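Local coordinates for protein lysozyme M1 (Streptomyces coelicolor, PDB 1JFX) that cleaves the beta-1,4 linkages between N-acetylmuramic acid and N-acetylglucosamine in peptidoglycan, including chains whose muramic acid is diacetylated, at residues 78-83 against 128-133; 61-66 against 121-126. All blocks are in the same frame, centred on the assembly; numbering follows the deposited sequence.

Both contacts involve helix 113-131, which lies against the unit made by strand 58-64 and the helix that follows it, 72-81. Contact 1 joins the C-terminal ends of the two helices at the surface; contact 2, its centre about 9 Å from that of contact 1, joins the strand to helix 113-131 in the buried interior. F79 connects them, its CD1 lying 3.6 Å from CB of H63. A second connection runs through D77, whose carboxylate pairs with R130 of contact 1 and R126 of contact 2. Contact 2 is near the predicted active site, with the side chain of H63 about 6 Å from that of D98; contact 1 is remote from it.

Contact 1: residues 78-83 against 128-133; sequences YFASNG and KARTTR
A80 and R130 bring their CA atoms to 6.7 Å where the last turns of helices 72-81 and 113-131 come side by side. R130 does most of the work from its side. Its chain bends at both chi2 and chi3 and curls over A80, so that the methyl CB of A80 lies 3.6 Å from CZ of R130, over the centre of one guanidinium face. The aliphatic root of the arginine packs on the same methyl, CB of R130 being 3.8 Å from CB of A80. At the edge of the guanidinium, nearly in its plane, NH2 of R130 donates to OG of S81 at 2.9 Å with an N-H...O angle of 164°. A water 2.6 Å from that OG also accepts from NH1 of R130, bridging the serine hydroxyl and the arginine a second time. The same NH1 forms a salt bridge to D77, one turn back from S81, so the guanidinium is held at its rim by polar partners and on a face by the methyl. These helices follow the neighbouring parallel strands 58-64 and 96-98 and belong to the outer helical layer of the beta-alpha-barrel. Past R130, T132 is the first residue to leave helical angles after helix 113-131, with a positive phi of 78°, and T131 OG1 accepts from the backbone N of R133 at 3.0 Å in an ST turn.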
ATOM      1  N   TYR A  78       7.748   0.332  13.806  1.00  6.83           N
ATOM      2  CA  TYR A  78       8.717   1.121  13.052  1.00  6.51           C
ATOM      3  C   TYR A  78       7.983   1.965  12.002  1.00  7.29           C
ATOM      4  O   TYR A  78       8.201   3.164  11.886  1.00  7.95           O
ATOM      5  CB  TYR A  78       9.736   0.183  12.386  1.00  6.13           C
ATOM      6  CG  TYR A  78      10.711   0.883  11.460  1.00  6.59           C
ATOM      7  CD1 TYR A  78      11.401   2.020  11.871  1.00  8.83           C
ATOM      8  CD2 TYR A  78      10.925   0.413  10.166  1.00  9.65           C
ATOM      9  CE1 TYR A  78      12.281   2.677  11.004  1.00 10.90           C
ATOM     10  CE2 TYR A  78      11.800   1.059   9.294  1.00 10.60           C
ATOM     11  CZ  TYR A  78      12.473   2.188   9.718  1.00  8.90           C
ATOM     12  OH  TYR A  78      13.339   2.845   8.860  1.00 12.47           O
ATOM     13  N   PHE A  79       7.091   1.324  11.256  1.00  6.62           N
ATOM     14  CA  PHE A  79       6.300   2.010  10.237  1.00  7.61           C
ATOM     15  C   PHE A  79       5.425   3.115  10.843  1.00  6.97           C
ATOM     16  O   PHE A  79       5.411   4.253  10.365  1.00  7.87           O
ATOM     17  CB  PHE A  79       5.420   0.975   9.523  1.00  7.29           C
ATOM     18  CG  PHE A  79       4.482   1.553   8.490  1.00  6.01           C
ATOM     19  CD1 PHE A  79       4.939   2.427   7.499  1.00  5.71           C
ATOM     20  CD2 PHE A  79       3.151   1.147   8.467  1.00  7.00           C
ATOM     21  CE1 PHE A  79       4.068   2.879   6.483  1.00  5.40           C
ATOM     22  CE2 PHE A  79       2.280   1.579   7.479  1.00  8.30           C
ATOM     23  CZ  PHE A  79       2.734   2.449   6.474  1.00  4.08           C
ATOM     24  N   ALA A  80       4.696   2.779  11.904  1.00  6.89           N
ATOM     25  CA  ALA A  80       3.806   3.754  12.537  1.00  7.31           C
ATOM     26  C   ALA A  80       4.542   4.971  13.096  1.00  8.24           C
ATOM     27  O   ALA A  80       3.962   6.060  13.187  1.00  9.30           O
ATOM     28  CB  ALA A  80       3.002   3.074  13.644  1.00  8.57           C
ATOM     29  N   SER A  81       5.810   4.798  13.462  1.00  8.27           N
ATOM     30  CA  SER A  81       6.596   5.905  14.003  1.00  7.75           C
ATOM     31  C   SER A  81       7.356   6.669  12.925  1.00  8.49           C
ATOM     32  O   SER A  81       7.938   7.730  13.197  1.00  8.37           O
ATOM     33  CB  SER A  81       7.616   5.384  15.017  1.00  8.76           C
ATOM     34  OG  SER A  81       6.994   5.018  16.235  1.00  8.64           O
ATOM     35  N   ASN A  82       7.344   6.143  11.703  1.00  7.17           N
ATOM     36  CA  ASN A  82       8.104   6.769  10.632  1.00  8.16           C
ATOM     37  C   ASN A  82       7.372   6.954   9.318  1.00  8.36           C
ATOM     38  O   ASN A  82       7.890   6.636   8.241  1.00  9.38           O
ATOM     39  CB  ASN A  82       9.400   5.983  10.437  1.00  9.24           C
ATOM     40  CG  ASN A  82      10.315   6.087  11.643  1.00  8.41           C
ATOM     41  OD1 ASN A  82      11.123   7.001  11.732  1.00 10.29           O
ATOM     42  ND2 ASN A  82      10.160   5.171  12.596  1.00  9.48           N
ATOM     43  N   GLY A  83       6.162   7.489   9.411  1.00  7.99           N
ATOM     44  CA  GLY A  83       5.405   7.774   8.210  1.00  8.04           C
ATOM     45  C   GLY A  83       4.044   7.133   8.128  1.00  7.26           C
ATOM     46  O   GLY A  83       3.171   7.650   7.438  1.00  8.75           O
ATOM     47  N   LYS A 128      -2.955  -1.590  13.998  1.00  7.23           N
ATOM     48  CA  LYS A 128      -4.274  -1.145  14.438  1.00  7.91           C
ATOM     49  C   LYS A 128      -4.187  -0.540  15.839  1.00  8.19           C
ATOM     50  O   LYS A 128      -4.830   0.468  16.122  1.00  8.74           O
ATOM     51  CB  LYS A 128      -5.280  -2.302  14.420  1.00  8.00           C
ATOM     52  CG  LYS A 128      -6.727  -1.842  14.600  1.00  9.78           C
ATOM     53  CD  LYS A 128      -7.722  -2.947  14.276  1.00 14.36           C
ATOM     54  CE  LYS A 128      -9.157  -2.421  14.299  1.00 20.02           C
ATOM     55  NZ  LYS A 128      -9.441  -1.420  13.218  1.00 23.75           N
ATOM     56  N   ALA A 129      -3.391  -1.150  16.711  1.00  7.22           N
ATOM     57  CA  ALA A 129      -3.235  -0.617  18.063  1.00  7.92           C
ATOM     58  C   ALA A 129      -2.629   0.790  17.974  1.00  7.72           C
ATOM     59  O   ALA A 129      -3.016   1.706  18.711  1.00  9.11           O
ATOM     60  CB  ALA A 129      -2.332  -1.532  18.893  1.00  9.20           C
ATOM     61  N   ARG A 130      -1.690   0.974  17.056  1.00  7.21           N
ATOM     62  CA  ARG A 130      -1.053   2.281  16.916  1.00  6.21           C
ATOM     63  C   ARG A 130      -1.912   3.369  16.277  1.00  7.09           C
ATOM     64  O   ARG A 130      -1.885   4.523  16.717  1.00  8.40           O
ATOM     65  CB  ARG A 130       0.231   2.164  16.076  1.00  6.39           C
ATOM     66  CG  ARG A 130       1.391   1.400  16.727  1.00  7.38           C
ATOM     67  CD  ARG A 130       1.993   2.176  17.915  1.00  7.91           C
ATOM     68  NE  ARG A 130       2.552   3.480  17.546  1.00  7.73           N
ATOM     69  CZ  ARG A 130       3.799   3.699  17.148  1.00  8.20           C
ATOM     70  NH1 ARG A 130       4.674   2.697  17.050  1.00  8.10           N
ATOM     71  NH2 ARG A 130       4.179   4.949  16.856  1.00  8.66           N
ATOM     72  N   THR A 131      -2.681   2.997  15.256  1.00  8.25           N
ATOM     73  CA  THR A 131      -3.442   3.968  14.467  1.00  7.22           C
ATOM     74  C   THR A 131      -4.969   3.893  14.447  1.00  7.37           C
ATOM     75  O   THR A 131      -5.616   4.811  13.933  1.00  8.96           O
ATOM     76  CB  THR A 131      -3.011   3.873  12.976  1.00  6.33           C
ATOM     77  OG1 THR A 131      -3.526   2.647  12.431  1.00  7.89           O
ATOM     78  CG2 THR A 131      -1.471   3.869  12.831  1.00  6.86           C
ATOM     79  N   THR A 132      -5.520   2.802  14.978  1.00  8.84           N
ATOM     80  CA  THR A 132      -6.951   2.457  14.983  1.00  8.24           C
ATOM     81  C   THR A 132      -7.379   1.915  13.620  1.00  7.83           C
ATOM     82  O   THR A 132      -8.507   1.464  13.469  1.00  9.82           O
ATOM     83  CB  THR A 132      -7.949   3.630  15.349  1.00 12.33           C
ATOM     84  OG1 THR A 132      -8.100   4.531  14.241  1.00 12.09           O
ATOM     85  CG2 THR A 132      -7.476   4.383  16.590  1.00 12.08           C
ATOM     86  N   ARG A 133      -6.474   1.918  12.641  1.00  8.14           N
ATOM     87  CA  ARG A 133      -6.857   1.464  11.309  1.00  6.54           C
ATOM     88  C   ARG A 133      -6.440   0.057  10.930  1.00  6.76           C
ATOM     89  O   ARG A 133      -5.420  -0.451  11.402  1.00  6.88           O
ATOM     90  CB  ARG A 133      -6.276   2.395  10.238  1.00  7.90           C
ATOM     91  CG  ARG A 133      -6.572   3.882  10.401  1.00  9.18           C
ATOM     92  CD  ARG A 133      -8.078   4.178  10.466  1.00  6.38           C
ATOM     93  NE  ARG A 133      -8.868   3.569   9.383  1.00  8.67           N
ATOM     94  CZ  ARG A 133      -9.108   4.126   8.195  1.00  5.96           C
ATOM     95  NH1 ARG A 133      -8.619   5.326   7.892  1.00  7.71           N
ATOM     96  NH2 ARG A 133      -9.867   3.485   7.307  1.00  9.42           N
TER
HETATM   97  O   HOH W   1       7.924   2.803  17.218  1.00  7.23           O

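Contact 2: residues 61-66 against 121-126; sequences AYHFAR and NDFHAR
H63 on strand 58-64 and F123 on helix 113-131 meet through CD2 of the histidine and CE2 of the phenylalanine, 3.7 Å apart; CZ of F123 follows at 4.1 Å from the same CD2. The ring planes differ by 26° but are slid well apart, with centroids separated by 5.7 Å, so there is little overlap and the touch is between neighbouring carbon corners. In both residues CG stands anti to the backbone N (chi1 173° in H63, -170° in F123), which sends each ring out from its own backbone toward the other. Beyond this pair, the histidine is fixed in rotation by both nitrogens: ND1 is hydrogen-bonded to OG1 of T35, and NE2 to OE1 of Q75. Q75 is itself steadied by the bond from its NE2 to the carbonyl O of R66. F123 also rests on A76 of helix 72-81, next to Q75. Further out, the backbone of H63 is bonded to V96 and D98 on the adjoining parallel strand. The pair thus belongs to the strand-helix interface of the family 25 glycosidase barrel, close to D98, a predicted catalytic residue whose side chain is about 6 Å from that of H63.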
ATOM      1  N   ALA A  61       0.886   6.162   3.270  1.00  6.14           N
ATOM      2  CA  ALA A  61       2.262   5.655   3.233  1.00  6.42           C
ATOM      3  C   ALA A  61       2.272   4.134   3.176  1.00  6.47           C
ATOM      4  O   ALA A  61       1.297   3.488   3.559  1.00  6.83           O
ATOM      5  CB  ALA A  61       2.995   6.102   4.477  1.00  6.08           C
ATOM      6  N   TYR A  62       3.364   3.556   2.687  1.00  6.55           N
ATOM      7  CA  TYR A  62       3.456   2.099   2.690  1.00  6.09           C
ATOM      8  C   TYR A  62       4.804   1.628   3.226  1.00  6.23           C
ATOM      9  O   TYR A  62       5.820   2.336   3.154  1.00  6.56           O
ATOM     10  CB  TYR A  62       3.153   1.490   1.294  1.00  6.93           C
ATOM     11  CG  TYR A  62       4.203   1.606   0.200  1.00  5.41           C
ATOM     12  CD1 TYR A  62       5.257   0.692   0.120  1.00  3.58           C
ATOM     13  CD2 TYR A  62       4.073   2.549  -0.821  1.00  5.64           C
ATOM     14  CE1 TYR A  62       6.144   0.706  -0.956  1.00  6.91           C
ATOM     15  CE2 TYR A  62       4.963   2.575  -1.905  1.00  5.02           C
ATOM     16  CZ  TYR A  62       5.986   1.645  -1.966  1.00  5.16           C
ATOM     17  OH  TYR A  62       6.826   1.597  -3.045  1.00  9.07           O
ATOM     18  N   HIS A  63       4.780   0.440   3.808  1.00  5.74           N
ATOM     19  CA  HIS A  63       5.963  -0.195   4.374  1.00  5.11           C
ATOM     20  C   HIS A  63       6.300  -1.436   3.581  1.00  7.65           C
ATOM     21  O   HIS A  63       5.431  -2.297   3.401  1.00  6.88           O
ATOM     22  CB  HIS A  63       5.690  -0.637   5.810  1.00  7.26           C
ATOM     23  CG  HIS A  63       6.802  -1.441   6.413  1.00  7.11           C
ATOM     24  ND1 HIS A  63       7.984  -0.873   6.841  1.00  8.16           N
ATOM     25  CD2 HIS A  63       6.921  -2.774   6.631  1.00  8.41           C
ATOM     26  CE1 HIS A  63       8.785  -1.821   7.297  1.00  5.71           C
ATOM     27  NE2 HIS A  63       8.164  -2.985   7.180  1.00  6.74           N
ATOM     28  N   PHE A  64       7.540  -1.532   3.096  1.00  7.01           N
ATOM     29  CA  PHE A  64       7.953  -2.734   2.377  1.00  7.32           C
ATOM     30  C   PHE A  64       8.464  -3.727   3.431  1.00  7.29           C
ATOM     31  O   PHE A  64       9.521  -3.542   4.042  1.00  7.20           O
ATOM     32  CB  PHE A  64       9.048  -2.410   1.361  1.00  9.71           C
ATOM     33  CG  PHE A  64       9.348  -3.549   0.420  1.00  8.29           C
ATOM     34  CD1 PHE A  64      10.010  -4.684   0.872  1.00  7.68           C
ATOM     35  CD2 PHE A  64       8.960  -3.483  -0.918  1.00 10.22           C
ATOM     36  CE1 PHE A  64      10.289  -5.756  -0.007  1.00  9.65           C
ATOM     37  CE2 PHE A  64       9.232  -4.541  -1.804  1.00 11.18           C
ATOM     38  CZ  PHE A  64       9.898  -5.678  -1.342  1.00 12.25           C
ATOM     39  N   ALA A  65       7.687  -4.779   3.657  1.00  7.15           N
ATOM     40  CA  ALA A  65       8.034  -5.780   4.659  1.00  7.69           C
ATOM     41  C   ALA A  65       9.248  -6.644   4.346  1.00  7.62           C
ATOM     42  O   ALA A  65       9.482  -7.000   3.205  1.00  7.07           O
ATOM     43  CB  ALA A  65       6.842  -6.707   4.878  1.00  8.42           C
ATOM     44  N   ARG A  66       9.999  -6.992   5.389  1.00  8.69           N
ATOM     45  CA  ARG A  66      11.111  -7.936   5.271  1.00  8.18           C
ATOM     46  C   ARG A  66      10.854  -8.834   6.487  1.00  7.94           C
ATOM     47  O   ARG A  66      11.488  -8.689   7.538  1.00  9.61           O
ATOM     48  CB  ARG A  66      12.467  -7.239   5.384  1.00  8.94           C
ATOM     49  CG  ARG A  66      12.776  -6.285   4.220  1.00  6.69           C
ATOM     50  CD  ARG A  66      12.863  -6.997   2.863  1.00  8.00           C
ATOM     51  NE  ARG A  66      13.475  -6.097   1.888  1.00 10.28           N
ATOM     52  CZ  ARG A  66      14.746  -6.166   1.514  1.00 12.24           C
ATOM     53  NH1 ARG A  66      15.537  -7.110   2.024  1.00 15.59           N
ATOM     54  NH2 ARG A  66      15.237  -5.274   0.661  1.00 14.42           N
ATOM     55  N   ASN A 121      -0.544 -11.290  10.855  1.00  8.97           N
ATOM     56  CA  ASN A 121      -1.532 -11.006  11.889  1.00  9.93           C
ATOM     57  C   ASN A 121      -0.940 -10.051  12.932  1.00  8.54           C
ATOM     58  O   ASN A 121      -1.620  -9.134  13.417  1.00  8.71           O
ATOM     59  CB  ASN A 121      -1.962 -12.298  12.579  1.00 11.96           C
ATOM     60  CG  ASN A 121      -3.235 -12.124  13.367  1.00 21.68           C
ATOM     61  OD1 ASN A 121      -4.280 -11.801  12.803  1.00 29.27           O
ATOM     62  ND2 ASN A 121      -3.159 -12.328  14.673  1.00 25.89           N
ATOM     63  N   ASP A 122       0.329 -10.266  13.272  1.00  7.23           N
ATOM     64  CA  ASP A 122       1.001  -9.425  14.254  1.00  8.46           C
ATOM     65  C   ASP A 122       1.165  -7.999  13.730  1.00  8.77           C
ATOM     66  O   ASP A 122       0.974  -7.029  14.475  1.00  9.52           O
ATOM     67  CB  ASP A 122       2.375 -10.002  14.620  1.00  8.52           C
ATOM     68  CG  ASP A 122       2.282 -11.252  15.490  1.00  8.97           C
ATOM     69  OD1 ASP A 122       1.177 -11.567  15.983  1.00 10.22           O
ATOM     70  OD2 ASP A 122       3.334 -11.903  15.696  1.00 10.58           O
ATOM     71  N   PHE A 123       1.534  -7.863  12.461  1.00  7.70           N
ATOM     72  CA  PHE A 123       1.690  -6.537  11.882  1.00  6.37           C
ATOM     73  C   PHE A 123       0.333  -5.832  11.896  1.00  7.66           C
ATOM     74  O   PHE A 123       0.225  -4.660  12.270  1.00  7.21           O
ATOM     75  CB  PHE A 123       2.240  -6.621  10.448  1.00  8.13           C
ATOM     76  CG  PHE A 123       2.656  -5.286   9.870  1.00  6.79           C
ATOM     77  CD1 PHE A 123       1.705  -4.355   9.447  1.00  7.34           C
ATOM     78  CD2 PHE A 123       4.007  -4.954   9.768  1.00  6.37           C
ATOM     79  CE1 PHE A 123       2.106  -3.103   8.928  1.00  8.00           C
ATOM     80  CE2 PHE A 123       4.418  -3.723   9.252  1.00  6.21           C
ATOM     81  CZ  PHE A 123       3.466  -2.789   8.830  1.00  5.55           C
ATOM     82  N   HIS A 124      -0.713  -6.545  11.503  1.00  7.57           N
ATOM     83  CA  HIS A 124      -2.035  -5.947  11.497  1.00  6.99           C
ATOM     84  C   HIS A 124      -2.459  -5.525  12.911  1.00  6.74           C
ATOM     85  O   HIS A 124      -2.946  -4.417  13.115  1.00  7.16           O
ATOM     86  CB  HIS A 124      -3.070  -6.924  10.904  1.00  7.26           C
ATOM     87  CG  HIS A 124      -4.486  -6.459  11.052  1.00  7.12           C
ATOM     88  ND1 HIS A 124      -5.172  -6.534  12.247  1.00 11.74           N
ATOM     89  CD2 HIS A 124      -5.324  -5.851  10.175  1.00  9.21           C
ATOM     90  CE1 HIS A 124      -6.367  -5.987  12.101  1.00 11.50           C
ATOM     91  NE2 HIS A 124      -6.484  -5.563  10.854  1.00 10.04           N
ATOM     92  N   ALA A 125      -2.257  -6.402  13.888  1.00  7.43           N
ATOM     93  CA  ALA A 125      -2.659  -6.089  15.254  1.00  7.00           C
ATOM     94  C   ALA A 125      -1.942  -4.868  15.797  1.00  6.35           C
ATOM     95  O   ALA A 125      -2.573  -4.001  16.410  1.00  7.16           O
ATOM     96  CB  ALA A 125      -2.407  -7.273  16.168  1.00  8.74           C
ATOM     97  N   ARG A 126      -0.633  -4.787  15.571  1.00  7.06           N
ATOM     98  CA  ARG A 126       0.122  -3.655  16.097  1.00  6.82           C
ATOM     99  C   ARG A 126      -0.178  -2.369  15.340  1.00  7.44           C
ATOM    100  O   ARG A 126      -0.270  -1.294  15.950  1.00  6.71           O
ATOM    101  CB  ARG A 126       1.624  -3.953  16.078  1.00  7.27           C
ATOM    102  CG  ARG A 126       2.506  -2.852  16.688  1.00  6.39           C
ATOM    103  CD  ARG A 126       2.045  -2.404  18.093  1.00  8.97           C
ATOM    104  NE  ARG A 126       1.847  -3.502  19.045  1.00  8.15           N
ATOM    105  CZ  ARG A 126       2.706  -3.842  20.007  1.00  9.08           C
ATOM    106  NH1 ARG A 126       3.855  -3.189  20.169  1.00 10.30           N
ATOM    107  NH2 ARG A 126       2.393  -4.822  20.844  1.00 10.62           N
TER